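Local coordinates for xylan esterase 1 (Thermoanaerobacterium sp. 'JW/SL YS485', PDB 3FCY), which is a CE7-family carbohydrate esterase of the alpha/beta-hydrolase type that probably cleaves acetyl esters from xylan, at residues 38-41 with 42-45; 175-178 with 179-183; 254-257 with 258-262. All blocks are in the same frame, centred on the assembly; numbering follows the deposited sequence.

Interaction 1: 38-41 with 42-45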
ATOM      1  N   ARG A  38      -6.171   4.234  31.727  1.00 36.36           N
ATOM      2  CA  ARG A  38      -6.861   4.928  32.812  1.00 37.04           C
ATOM      3  C   ARG A  38      -5.899   5.483  33.865  1.00 35.76           C
ATOM      4  O   ARG A  38      -6.179   6.503  34.490  1.00 35.53           O
ATOM      5  CB  ARG A  38      -7.836   3.970  33.504  1.00 39.79           C
ATOM      6  CG  ARG A  38      -8.853   3.295  32.593  1.00 42.01           C
ATOM      7  CD  ARG A  38     -10.005   4.216  32.255  1.00 43.54           C
ATOM      8  NE  ARG A  38     -11.097   3.506  31.590  1.00 44.30           N
ATOM      9  CZ  ARG A  38     -12.181   4.101  31.100  1.00 43.47           C
ATOM     10  NH1 ARG A  38     -12.317   5.416  31.201  1.00 41.32           N
ATOM     11  NH2 ARG A  38     -13.124   3.383  30.504  1.00 43.19           N
ATOM     12  N   GLU A  39      -4.767   4.810  34.056  1.00 35.14           N
ATOM     13  CA  GLU A  39      -3.785   5.224  35.058  1.00 36.51           C
ATOM     14  C   GLU A  39      -2.563   5.963  34.506  1.00 35.41           C
ATOM     15  O   GLU A  39      -1.807   6.569  35.262  1.00 34.92           O
ATOM     16  CB  GLU A  39      -3.311   3.993  35.829  1.00 39.25           C
ATOM     17  CG  GLU A  39      -4.431   3.065  36.255  1.00 42.99           C
ATOM     18  CD  GLU A  39      -4.770   3.194  37.721  1.00 47.32           C
ATOM     19  OE1 GLU A  39      -5.229   4.279  38.146  1.00 48.37           O
ATOM     20  OE2 GLU A  39      -4.571   2.199  38.452  1.00 51.63           O
ATOM     21  N   TYR A  40      -2.365   5.908  33.195  1.00 35.05           N
ATOM     22  CA  TYR A  40      -1.218   6.558  32.568  1.00 33.79           C
ATOM     23  C   TYR A  40      -1.275   8.086  32.665  1.00 33.20           C
ATOM     24  O   TYR A  40      -2.265   8.707  32.270  1.00 31.82           O
ATOM     25  CB  TYR A  40      -1.132   6.124  31.106  1.00 33.63           C
ATOM     26  CG  TYR A  40      -0.001   6.762  30.341  1.00 33.13           C
ATOM     27  CD1 TYR A  40       1.330   6.487  30.660  1.00 33.74           C
ATOM     28  CD2 TYR A  40      -0.262   7.640  29.290  1.00 32.12           C
ATOM     29  CE1 TYR A  40       2.374   7.072  29.945  1.00 32.00           C
ATOM     30  CE2 TYR A  40       0.771   8.229  28.573  1.00 31.52           C
ATOM     31  CZ  TYR A  40       2.082   7.941  28.903  1.00 30.94           C
ATOM     32  OH  TYR A  40       3.096   8.521  28.185  1.00 28.88           O
ATOM     33  N   THR A  41      -0.202   8.688  33.175  1.00 32.43           N
ATOM     34  CA  THR A  41      -0.147  10.138  33.337  1.00 33.12           C
ATOM     35  C   THR A  41       0.856  10.867  32.440  1.00 32.01           C
ATOM     36  O   THR A  41       1.100  12.060  32.622  1.00 31.74           O
ATOM     37  CB  THR A  41       0.156  10.515  34.798  1.00 35.03           C
ATOM     38  OG1 THR A  41       1.368   9.874  35.211  1.00 37.52           O
ATOM     39  CG2 THR A  41      -0.987  10.068  35.714  1.00 36.14           C
ATOM     40  N   GLY A  42       1.448  10.167  31.481  1.00 30.97           N
ATOM     41  CA  GLY A  42       2.383  10.831  30.587  1.00 30.93           C
ATOM     42  C   GLY A  42       3.836  10.423  30.701  1.00 31.52           C
ATOM     43  O   GLY A  42       4.257   9.830  31.699  1.00 30.06           O
ATOM     44  N   THR A  43       4.606  10.757  29.669  1.00 31.66           N
ATOM     45  CA  THR A  43       6.026  10.424  29.624  1.00 31.57           C
ATOM     46  C   THR A  43       6.896  11.631  29.289  1.00 31.99           C
ATOM     47  O   THR A  43       8.004  11.762  29.807  1.00 32.38           O
ATOM     48  CB  THR A  43       6.308   9.322  28.572  1.00 31.85           C
ATOM     49  OG1 THR A  43       5.499   8.172  28.852  1.00 31.16           O
ATOM     50  CG2 THR A  43       7.780   8.918  28.598  1.00 31.60           C
ATOM     51  N   ASN A  44       6.404  12.510  28.422  1.00 31.82           N
ATOM     52  CA  ASN A  44       7.184  13.681  28.034  1.00 32.16           C
ATOM     53  C   ASN A  44       7.495  14.547  29.250  1.00 33.57           C
ATOM     54  O   ASN A  44       6.617  14.828  30.062  1.00 33.10           O
ATOM     55  CB  ASN A  44       6.433  14.518  26.998  1.00 30.93           C
ATOM     56  CG  ASN A  44       7.364  15.385  26.176  1.00 31.90           C
ATOM     57  OD1 ASN A  44       7.974  14.915  25.215  1.00 32.10           O
ATOM     58  ND2 ASN A  44       7.500  16.648  26.564  1.00 29.49           N
ATOM     59  N   PRO A  45       8.757  14.983  29.389  1.00 34.15           N
ATOM     60  CA  PRO A  45       9.145  15.820  30.528  1.00 35.63           C
ATOM     61  C   PRO A  45       8.429  17.168  30.549  1.00 37.38           C
ATOM     62  O   PRO A  45       7.794  17.567  29.571  1.00 36.64           O
ATOM     63  CB  PRO A  45      10.653  15.984  30.342  1.00 36.88           C
ATOM     64  CG  PRO A  45      11.049  14.734  29.606  1.00 37.07           C
ATOM     65  CD  PRO A  45       9.937  14.601  28.597  1.00 35.86           C
TER

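Interaction 2: 175-178 with 179-183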
ATOM      1  N   MET A 175       8.974  29.744  20.176  1.00 27.05           N
ATOM      2  CA  MET A 175       8.344  28.558  19.607  1.00 26.54           C
ATOM      3  C   MET A 175       6.964  28.956  19.092  1.00 23.97           C
ATOM      4  O   MET A 175       6.170  29.548  19.820  1.00 23.28           O
ATOM      5  CB  MET A 175       8.262  27.464  20.668  1.00 27.93           C
ATOM      6  CG  MET A 175       9.640  26.919  21.027  1.00 29.44           C
ATOM      7  SD  MET A 175       9.651  25.801  22.425  1.00 33.59           S
ATOM      8  CE  MET A 175       9.026  24.303  21.670  1.00 31.22           C
ATOM      9  N   LEU A 176       6.689  28.642  17.829  1.00 22.14           N
ATOM     10  CA  LEU A 176       5.426  29.021  17.208  1.00 21.51           C
ATOM     11  C   LEU A 176       4.147  28.571  17.916  1.00 20.20           C
ATOM     12  O   LEU A 176       3.198  29.344  17.997  1.00 20.47           O
ATOM     13  CB  LEU A 176       5.389  28.561  15.746  1.00 19.06           C
ATOM     14  CG  LEU A 176       4.136  28.965  14.965  1.00 21.28           C
ATOM     15  CD1 LEU A 176       3.959  30.479  15.010  1.00 21.84           C
ATOM     16  CD2 LEU A 176       4.240  28.481  13.519  1.00 19.62           C
ATOM     17  N   PHE A 177       4.090  27.342  18.417  1.00 20.75           N
ATOM     18  CA  PHE A 177       2.858  26.919  19.091  1.00 23.24           C
ATOM     19  C   PHE A 177       2.667  27.652  20.412  1.00 25.19           C
ATOM     20  O   PHE A 177       1.591  27.616  21.007  1.00 25.20           O
ATOM     21  CB  PHE A 177       2.816  25.403  19.304  1.00 20.35           C
ATOM     22  CG  PHE A 177       2.056  24.670  18.231  1.00 23.01           C
ATOM     23  CD1 PHE A 177       0.696  24.917  18.031  1.00 22.46           C
ATOM     24  CD2 PHE A 177       2.698  23.756  17.401  1.00 20.30           C
ATOM     25  CE1 PHE A 177      -0.012  24.266  17.014  1.00 22.11           C
ATOM     26  CE2 PHE A 177       2.001  23.101  16.385  1.00 19.06           C
ATOM     27  CZ  PHE A 177       0.644  23.357  16.189  1.00 20.36           C
ATOM     28  N   ARG A 178       3.718  28.322  20.863  1.00 25.99           N
ATOM     29  CA  ARG A 178       3.644  29.100  22.089  1.00 26.84           C
ATOM     30  C   ARG A 178       2.775  30.316  21.745  1.00 26.28           C
ATOM     31  O   ARG A 178       1.865  30.684  22.496  1.00 24.57           O
ATOM     32  CB  ARG A 178       5.057  29.516  22.513  1.00 28.85           C
ATOM     33  CG  ARG A 178       5.162  30.342  23.787  1.00 32.45           C
ATOM     34  CD  ARG A 178       5.230  31.815  23.460  1.00 35.67           C
ATOM     35  NE  ARG A 178       5.909  32.586  24.499  1.00 34.36           N
ATOM     36  CZ  ARG A 178       6.061  33.904  24.454  1.00 35.80           C
ATOM     37  NH1 ARG A 178       5.582  34.590  23.422  1.00 34.57           N
ATOM     38  NH2 ARG A 178       6.683  34.540  25.437  1.00 35.75           N
ATOM     39  N   HIS A 179       3.038  30.913  20.584  1.00 22.99           N
ATOM     40  CA  HIS A 179       2.274  32.073  20.138  1.00 23.57           C
ATOM     41  C   HIS A 179       0.844  31.656  19.794  1.00 23.63           C
ATOM     42  O   HIS A 179      -0.114  32.350  20.137  1.00 23.58           O
ATOM     43  CB  HIS A 179       2.922  32.712  18.906  1.00 24.67           C
ATOM     44  CG  HIS A 179       4.393  32.948  19.052  1.00 27.68           C
ATOM     45  ND1 HIS A 179       4.971  33.334  20.242  1.00 25.87           N
ATOM     46  CD2 HIS A 179       5.402  32.872  18.150  1.00 26.92           C
ATOM     47  CE1 HIS A 179       6.273  33.485  20.069  1.00 29.32           C
ATOM     48  NE2 HIS A 179       6.560  33.210  18.808  1.00 28.81           N
ATOM     49  N   ILE A 180       0.712  30.524  19.110  1.00 22.54           N
ATOM     50  CA  ILE A 180      -0.598  30.008  18.731  1.00 22.73           C
ATOM     51  C   ILE A 180      -1.446  29.767  19.979  1.00 21.37           C
ATOM     52  O   ILE A 180      -2.617  30.139  20.015  1.00 23.67           O
ATOM     53  CB  ILE A 180      -0.471  28.694  17.923  1.00 21.93           C
ATOM     54  CG1 ILE A 180       0.243  28.976  16.594  1.00 23.57           C
ATOM     55  CG2 ILE A 180      -1.862  28.106  17.659  1.00 21.05           C
ATOM     56  CD1 ILE A 180       0.571  27.733  15.778  1.00 22.26           C
ATOM     57  N   PHE A 181      -0.860  29.147  21.001  1.00 21.75           N
ATOM     58  CA  PHE A 181      -1.593  28.905  22.240  1.00 21.31           C
ATOM     59  C   PHE A 181      -2.041  30.258  22.792  1.00 23.92           C
ATOM     60  O   PHE A 181      -3.192  30.420  23.204  1.00 24.20           O
ATOM     61  CB  PHE A 181      -0.708  28.198  23.273  1.00 19.89           C
ATOM     62  CG  PHE A 181      -0.499  26.722  23.015  1.00 19.95           C
ATOM     63  CD1 PHE A 181      -0.908  26.129  21.823  1.00 20.61           C
ATOM     64  CD2 PHE A 181       0.145  25.932  23.966  1.00 18.06           C
ATOM     65  CE1 PHE A 181      -0.677  24.771  21.582  1.00 20.13           C
ATOM     66  CE2 PHE A 181       0.382  24.576  23.735  1.00 19.24           C
ATOM     67  CZ  PHE A 181      -0.029  23.995  22.540  1.00 21.82           C
ATOM     68  N   LEU A 182      -1.131  31.233  22.794  1.00 23.19           N
ATOM     69  CA  LEU A 182      -1.462  32.567  23.285  1.00 24.53           C
ATOM     70  C   LEU A 182      -2.600  33.183  22.476  1.00 24.99           C
ATOM     71  O   LEU A 182      -3.445  33.888  23.033  1.00 25.82           O
ATOM     72  CB  LEU A 182      -0.232  33.484  23.249  1.00 22.91           C
ATOM     73  CG  LEU A 182       0.844  33.183  24.300  1.00 25.31           C
ATOM     74  CD1 LEU A 182       2.034  34.132  24.117  1.00 23.91           C
ATOM     75  CD2 LEU A 182       0.245  33.321  25.701  1.00 23.08           C
ATOM     76  N   ASP A 183      -2.628  32.921  21.169  1.00 23.07           N
ATOM     77  CA  ASP A 183      -3.703  33.458  20.336  1.00 23.64           C
ATOM     78  C   ASP A 183      -5.053  32.936  20.838  1.00 22.63           C
ATOM     79  O   ASP A 183      -6.026  33.686  20.901  1.00 21.52           O
ATOM     80  CB  ASP A 183      -3.552  33.050  18.862  1.00 23.22           C
ATOM     81  CG  ASP A 183      -2.340  33.675  18.183  1.00 27.68           C
ATOM     82  OD1 ASP A 183      -1.904  34.777  18.586  1.00 27.77           O
ATOM     83  OD2 ASP A 183      -1.839  33.062  17.217  1.00 25.57           O
TER

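Interaction 3: 254-257 with 258-262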
ATOM      1  N   THR A 254      10.312  13.049  14.124  1.00 25.76           N
ATOM      2  CA  THR A 254      11.274  12.092  13.583  1.00 25.83           C
ATOM      3  C   THR A 254      12.205  12.834  12.619  1.00 24.94           C
ATOM      4  O   THR A 254      13.422  12.644  12.657  1.00 24.85           O
ATOM      5  CB  THR A 254      10.561  10.939  12.834  1.00 27.67           C
ATOM      6  OG1 THR A 254       9.965  10.052  13.787  1.00 28.39           O
ATOM      7  CG2 THR A 254      11.550  10.154  11.961  1.00 27.62           C
ATOM      8  N   ASP A 255      11.633  13.689  11.770  1.00 23.55           N
ATOM      9  CA  ASP A 255      12.438  14.454  10.815  1.00 24.33           C
ATOM     10  C   ASP A 255      13.477  15.283  11.558  1.00 25.76           C
ATOM     11  O   ASP A 255      14.638  15.364  11.146  1.00 24.66           O
ATOM     12  CB  ASP A 255      11.570  15.408   9.985  1.00 26.92           C
ATOM     13  CG  ASP A 255      10.619  14.683   9.042  1.00 30.15           C
ATOM     14  OD1 ASP A 255      10.782  13.464   8.829  1.00 31.28           O
ATOM     15  OD2 ASP A 255       9.711  15.351   8.505  1.00 33.36           O
ATOM     16  N   TYR A 256      13.053  15.912  12.650  1.00 24.37           N
ATOM     17  CA  TYR A 256      13.961  16.735  13.433  1.00 25.24           C
ATOM     18  C   TYR A 256      15.196  15.962  13.884  1.00 24.33           C
ATOM     19  O   TYR A 256      16.324  16.390  13.647  1.00 24.21           O
ATOM     20  CB  TYR A 256      13.266  17.306  14.668  1.00 25.82           C
ATOM     21  CG  TYR A 256      14.207  18.163  15.471  1.00 25.41           C
ATOM     22  CD1 TYR A 256      14.473  19.480  15.094  1.00 24.75           C
ATOM     23  CD2 TYR A 256      14.904  17.634  16.555  1.00 25.38           C
ATOM     24  CE1 TYR A 256      15.414  20.246  15.775  1.00 25.07           C
ATOM     25  CE2 TYR A 256      15.849  18.391  17.243  1.00 26.67           C
ATOM     26  CZ  TYR A 256      16.098  19.693  16.848  1.00 26.31           C
ATOM     27  OH  TYR A 256      17.036  20.439  17.525  1.00 27.74           O
ATOM     28  N   PHE A 257      14.983  14.833  14.551  1.00 24.25           N
ATOM     29  CA  PHE A 257      16.099  14.024  15.027  1.00 24.36           C
ATOM     30  C   PHE A 257      16.978  13.515  13.886  1.00 23.97           C
ATOM     31  O   PHE A 257      18.206  13.561  13.970  1.00 24.52           O
ATOM     32  CB  PHE A 257      15.581  12.846  15.858  1.00 25.92           C
ATOM     33  CG  PHE A 257      15.264  13.206  17.283  1.00 28.41           C
ATOM     34  CD1 PHE A 257      16.288  13.447  18.196  1.00 28.68           C
ATOM     35  CD2 PHE A 257      13.942  13.334  17.709  1.00 28.65           C
ATOM     36  CE1 PHE A 257      16.001  13.811  19.514  1.00 28.68           C
ATOM     37  CE2 PHE A 257      13.647  13.699  19.024  1.00 28.75           C
ATOM     38  CZ  PHE A 257      14.678  13.938  19.927  1.00 26.77           C
ATOM     39  N   ARG A 258      16.352  13.033  12.819  1.00 23.00           N
ATOM     40  CA  ARG A 258      17.098  12.518  11.677  1.00 23.72           C
ATOM     41  C   ARG A 258      18.060  13.557  11.113  1.00 24.09           C
ATOM     42  O   ARG A 258      19.188  13.234  10.731  1.00 24.40           O
ATOM     43  CB  ARG A 258      16.136  12.062  10.572  1.00 23.68           C
ATOM     44  CG  ARG A 258      15.469  10.705  10.824  1.00 21.67           C
ATOM     45  CD  ARG A 258      14.391  10.400   9.782  1.00 22.72           C
ATOM     46  NE  ARG A 258      14.915  10.257   8.424  1.00 23.52           N
ATOM     47  CZ  ARG A 258      15.403   9.127   7.915  1.00 24.52           C
ATOM     48  NH1 ARG A 258      15.440   8.020   8.646  1.00 21.85           N
ATOM     49  NH2 ARG A 258      15.852   9.103   6.667  1.00 22.27           N
ATOM     50  N   LEU A 259      17.617  14.809  11.084  1.00 22.74           N
ATOM     51  CA  LEU A 259      18.424  15.887  10.531  1.00 24.99           C
ATOM     52  C   LEU A 259      19.324  16.636  11.500  1.00 25.11           C
ATOM     53  O   LEU A 259      20.440  17.008  11.143  1.00 25.61           O
ATOM     54  CB  LEU A 259      17.515  16.906   9.845  1.00 23.28           C
ATOM     55  CG  LEU A 259      16.701  16.435   8.642  1.00 23.71           C
ATOM     56  CD1 LEU A 259      15.611  17.460   8.340  1.00 26.33           C
ATOM     57  CD2 LEU A 259      17.617  16.248   7.446  1.00 23.20           C
ATOM     58  N   PHE A 260      18.843  16.853  12.719  1.00 24.24           N
ATOM     59  CA  PHE A 260      19.584  17.631  13.703  1.00 24.69           C
ATOM     60  C   PHE A 260      20.167  16.908  14.911  1.00 25.30           C
ATOM     61  O   PHE A 260      20.960  17.486  15.651  1.00 27.72           O
ATOM     62  CB  PHE A 260      18.693  18.788  14.157  1.00 24.40           C
ATOM     63  CG  PHE A 260      18.189  19.626  13.017  1.00 25.38           C
ATOM     64  CD1 PHE A 260      19.047  20.489  12.342  1.00 27.46           C
ATOM     65  CD2 PHE A 260      16.878  19.499  12.570  1.00 25.16           C
ATOM     66  CE1 PHE A 260      18.607  21.215  11.228  1.00 28.70           C
ATOM     67  CE2 PHE A 260      16.427  20.217  11.460  1.00 26.90           C
ATOM     68  CZ  PHE A 260      17.293  21.075  10.786  1.00 26.67           C
ATOM     69  N   ASP A 261      19.789  15.655  15.119  1.00 25.95           N
ATOM     70  CA  ASP A 261      20.323  14.897  16.249  1.00 26.76           C
ATOM     71  C   ASP A 261      20.103  13.420  15.964  1.00 25.31           C
ATOM     72  O   ASP A 261      19.396  12.728  16.697  1.00 26.36           O
ATOM     73  CB  ASP A 261      19.617  15.318  17.544  1.00 28.56           C
ATOM     74  CG  ASP A 261      20.266  14.725  18.785  1.00 32.36           C
ATOM     75  OD1 ASP A 261      21.503  14.537  18.775  1.00 33.65           O
ATOM     76  OD2 ASP A 261      19.545  14.461  19.774  1.00 31.27           O
ATOM     77  N   PRO A 262      20.728  12.915  14.889  1.00 25.55           N
ATOM     78  CA  PRO A 262      20.619  11.518  14.461  1.00 24.72           C
ATOM     79  C   PRO A 262      20.922  10.456  15.505  1.00 24.58           C
ATOM     80  O   PRO A 262      20.289   9.401  15.510  1.00 24.97           O
ATOM     81  CB  PRO A 262      21.557  11.451  13.256  1.00 23.95           C
ATOM     82  CG  PRO A 262      22.588  12.478  13.575  1.00 25.48           C
ATOM     83  CD  PRO A 262      21.736  13.622  14.080  1.00 25.33           C
TER

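Interaction 1: 38-41 with 42-45
The Tyr40 ring lies flat over the backbone at Gly42. The Gly42 amide nitrogen sits 3.4 Å from the ring plane, over its centre, and on the same face the Gly42 CA comes 3.4 Å from Tyr40 CZ. At the hydroxyl end of the ring, in its plane, is Thr43 OG1, which donates a short hydrogen bond of 2.5 Å to Tyr40 OH. With CG of Tyr40 anti to its own nitrogen (chi1 178°), the ring lies over the onward chain, and the two side chains cross at about a right angle. Thr43 CB follows its hydroxyl in and stops 3.3 Å from Tyr40 OH. The Gly42 backbone, at phi 112° and psi 163°, is one that only a residue lacking a beta carbon takes easily, since such an atom would run into Thr41 O. These residues belong to the N-terminal loop between helices 34-37 and 50-62, at the surface of this alpha/beta-hydrolase subunit, where the chain runs along helix 237-242. Asp236, just before that helix, grips this part of the loop with both carboxylate oxygens: OD2 is hydrogen-bonded to Tyr40 OH, while OD1 takes the backbone nitrogens of Thr43 and Asn44. Tyr40 OH is thereby held by a threonine hydroxyl and a carboxylate together, which is likely to hold the phenol end in place and to restrain the turning of the Thr43 hydroxyl. Arg239 adds a cation-pi contact to the ring, and Ser304 and Ala308 of helix 303-310 also touch it. Further along, Asn44 bonds through OD1 to the backbone nitrogen of Lys238 and through ND2 to Phe271 O. A second bond from Asn44 ND2, to Pro45 O, is weak at 3.2 Å.

Interaction 2: 175-178 with 179-183
Ile180 CD1 reaches back one turn to rest 3.6 Å from Phe177 CD1 and 3.9 Å from Leu176 CG, a hydrophobic join between the opening turns of helix 176-192 in this alpha/beta-hydrolase fold. The same Phe177 CD1 meets Phe181 CE1 at 3.8 Å, the two rings crossing obliquely with planes 51° apart. On another side of the helix, Leu182 CD1 lies over one face of the Arg178 guanidinium, 3.6 Å from NH1. That group also comes to the edge of the His179 imidazole, almost perpendicular to it, while Met175 O sits over the centre of one imidazole face. Arg178 is bent at its second torsion (chi2 -96°), which brings the guanidinium beside both neighbours. His179 ND1 is buried, with Arg178 NH1 near it at the ring edge.

In the next shell, Arg178 NH1 forms a salt bridge with Glu60 of helix 50-62, whose Ala57 also touches both Arg178 and Leu182; the Glu60 carboxylate probably offsets the nearby like charge of Arg91. Ile180 and Phe181 pack on Leu213 of helix 209-220, the helix that follows the predicted nucleophile Ser208. Phe177 touches Gln209, and its side chain lies about 4 Å at nearest from that of Tyr117, a predicted substrate-binding residue. Beneath these side chains run backbone bonds four residues apart, such as Ile180 N to Leu176 O at 3.0 Å. Phe181 N is hydrogen-bonded to Phe177 O at 2.9 Å, and that oxygen also lies over a face of the Phe181 ring, 3.0 Å from CG.

Interaction 3: 254-257 with 258-262
Tyr256 offers a ring face to Phe260, whose CB makes a CH-pi contact 4.1 Å from the Tyr256 ring centroid and 20° off its normal. The Phe260 side chain crosses that of Tyr256 at about a right angle, its CD2 3.5 Å from Tyr256 CD1, the ring planes at 35° in an oblique pair. Tyr256 CG is anti to the backbone nitrogen (chi1 -180°), which carries the ring to the side where Phe260 follows one turn later. Phe257 instead presents its edge to Asp261, CD1 lying 3.5 Å from Asp261 O in the ring plane, and it stacks on His264. Among apolar contacts, Thr254 CG2 runs beside the aliphatic part of Arg258, 3.6 Å from CD.

All this belongs to the last turns of helix 251-260, in the segment between strands 226-230 and 289-295 of the central sheet, where the helix meets neighbouring subunits. The backbone bonds are helical: Arg258 N to Thr254 O, and Phe260 N to Tyr256 O at 2.7 Å. At Asp261 the chain leaves the helix, and Pro262 brings no N-H.

The polar ends find partners outside these turns, within the chain and on other subunits. Tyr256 OH bonds to Asp169 and Arg266, and a leucine in its place would probably leave both without that hydroxyl and strip Phe260 CB of the ring face it lies on. Asp261 accepts the backbone nitrogens of Glu265 and Arg266 on its two oxygens. Arg258 bends at its third torsion and forms a salt bridge with Glu328 and a cation-pi contact with Tyr325, both of a second subunit. Leu259 packs on Ser118 of a third.

Interaction 1 shapes the N-terminal loop ahead of helix 50-62, interaction 2 forms the opening turns of helix 176-192, and interaction 3 the closing turns of helix 251-260. Each is local, a loop in interaction 1 and helix turns in 2 and 3; none nests in or crosses another, and their nearest atoms stay about 8 to 10 Å apart. Third residues join them. Phe271 of helix 267-274 receives a bond from Asn44 and meets the Phe257 ring, linking interactions 1 and 3. The loop preceding helix 176-192 supplies Arg166 to Leu176 and Asp169 to Tyr256, linking 2 and 3. Helix 279-282 is touched by Phe181 and bonded by Asn44 O through Lys280, linking 1 and 2.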